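Local atomic coordinates of exonuclease mut-7 homolog (Aedes aegypti, PDB entry 7JW2), a protein that probably trims the 3' ends of AGO1-bound microRNAs as a magnesium-dependent 3'-5' exoribonuclease, its exonuclease domain being the part described here. Residues 149-154 with 161-166. Numbering follows the deposited sequence.
Sequences QNLANL and KKLDKS
A152, in the first turn of helix 151-159, meets L163 and K165 of the loop that returns past the helix start, a worked example of a loop folding back on the helix it follows, with A152 CA and L163 CA 5.3 Å apart. The tight side belongs to L163, which is buried. With its CG anti to the backbone N (chi1 -177°), the leucine lays CD2 against the helix backbone, 3.8 Å from A152 CA, and the same methyl approaches L151 CG at 4.3 Å. L151 continues this apolar layer inward, packing on L192 and I195 of helix 179-205. On the solvent side the exposed K165, bent at chi3 (-40°), draws its aliphatic chain past the alanine methyl, K165 CD lying 3.8 Å from A152 CB and CE close by. Each segment also has a turn closed by its own side chain: N150 N-caps the helix, its OD1 accepting from N153 N at 2.9 Å, while D164 OD1 accepts from S166 N, closing an Asx turn, and also from S166 OG. The contact is thus mainly apolar, and one water, donating to A152 O at 2.6 Å and accepting from L163 N at 3.0 Å, gives both backbone groups a partner where they do not bond directly.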
# COMPACT_ATOMS: atom_id res chain seq x y z
N GLN A 149 32.18 -5.56 20.20
CA GLN A 149 31.12 -6.13 19.36
C GLN A 149 30.01 -5.10 19.14
O GLN A 149 28.89 -5.21 19.66
CB GLN A 149 30.59 -7.42 19.96
CG GLN A 149 31.56 -8.59 19.90
CD GLN A 149 30.87 -9.94 19.98
OE1 GLN A 149 31.35 -10.92 19.41
NE2 GLN A 149 29.74 -9.99 20.68
N ASN A 150 30.33 -4.08 18.35
CA ASN A 150 29.37 -3.07 17.91
C ASN A 150 29.30 -3.06 16.39
O ASN A 150 30.10 -3.70 15.70
CB ASN A 150 29.73 -1.68 18.45
CG ASN A 150 31.15 -1.27 18.12
OD1 ASN A 150 31.58 -1.30 16.96
ND2 ASN A 150 31.91 -0.88 19.14
N LEU A 151 28.32 -2.32 15.85
CA LEU A 151 28.09 -2.36 14.41
C LEU A 151 29.25 -1.72 13.64
O LEU A 151 29.63 -2.21 12.57
CB LEU A 151 26.76 -1.67 14.06
CG LEU A 151 26.45 -1.57 12.56
CD1 LEU A 151 26.31 -2.97 11.95
CD2 LEU A 151 25.19 -0.75 12.31
N ALA A 152 29.84 -0.65 14.18
CA ALA A 152 30.94 -0.01 13.47
C ALA A 152 32.10 -0.97 13.26
O ALA A 152 32.72 -0.99 12.20
CB ALA A 152 31.41 1.23 14.23
N ASN A 153 32.39 -1.80 14.26
CA ASN A 153 33.49 -2.75 14.12
C ASN A 153 33.12 -3.88 13.17
O ASN A 153 33.97 -4.38 12.42
CB ASN A 153 33.89 -3.29 15.49
CG ASN A 153 34.64 -2.26 16.31
OD1 ASN A 153 35.10 -1.25 15.78
ND2 ASN A 153 34.76 -2.51 17.61
N LEU A 154 31.85 -4.31 13.17
CA LEU A 154 31.43 -5.34 12.23
C LEU A 154 31.51 -4.85 10.79
O LEU A 154 31.85 -5.61 9.88
CB LEU A 154 30.01 -5.80 12.56
CG LEU A 154 29.54 -7.05 11.83
CD1 LEU A 154 30.59 -8.16 11.91
CD2 LEU A 154 28.19 -7.50 12.40
N LYS A 161 36.04 -0.79 5.55
CA LYS A 161 35.95 0.66 5.63
C LYS A 161 35.41 1.07 6.99
O LYS A 161 34.79 0.29 7.71
CB LYS A 161 35.08 1.22 4.51
CG LYS A 161 35.68 1.01 3.13
CD LYS A 161 34.71 1.37 2.03
CE LYS A 161 35.36 1.24 0.67
NZ LYS A 161 34.71 2.12 -0.34
N LYS A 162 35.70 2.31 7.36
CA LYS A 162 35.22 2.86 8.61
C LYS A 162 33.77 3.32 8.46
O LYS A 162 33.41 3.93 7.46
CB LYS A 162 36.11 4.04 9.03
CG LYS A 162 35.82 4.62 10.39
CD LYS A 162 36.48 5.99 10.52
CE LYS A 162 35.98 6.73 11.74
NZ LYS A 162 36.41 6.06 13.00
N LEU A 163 32.95 3.00 9.45
CA LEU A 163 31.57 3.49 9.50
C LEU A 163 31.56 4.87 10.15
O LEU A 163 31.89 5.01 11.33
CB LEU A 163 30.67 2.53 10.27
CG LEU A 163 29.19 2.91 10.34
CD1 LEU A 163 28.56 2.68 8.99
CD2 LEU A 163 28.48 2.10 11.43
N ASP A 164 31.21 5.89 9.37
CA ASP A 164 31.11 7.25 9.89
C ASP A 164 29.89 7.35 10.81
O ASP A 164 28.75 7.32 10.34
CB ASP A 164 31.03 8.25 8.74
CG ASP A 164 30.97 9.70 9.22
OD1 ASP A 164 30.82 9.94 10.43
OD2 ASP A 164 31.08 10.61 8.36
N LYS A 165 30.15 7.47 12.11
CA LYS A 165 29.12 7.54 13.13
C LYS A 165 28.90 8.95 13.67
O LYS A 165 28.27 9.11 14.72
CB LYS A 165 29.48 6.62 14.30
CG LYS A 165 29.06 5.19 14.11
CD LYS A 165 29.50 4.34 15.29
CE LYS A 165 30.89 4.73 15.76
NZ LYS A 165 31.21 4.12 17.08
N SER A 166 29.41 9.97 12.98
CA SER A 166 29.35 11.32 13.53
C SER A 166 27.92 11.83 13.69
O SER A 166 27.68 12.73 14.50
CB SER A 166 30.15 12.29 12.66
OG SER A 166 29.56 12.44 11.38
O HOH W 1 33.99 1.22 11.64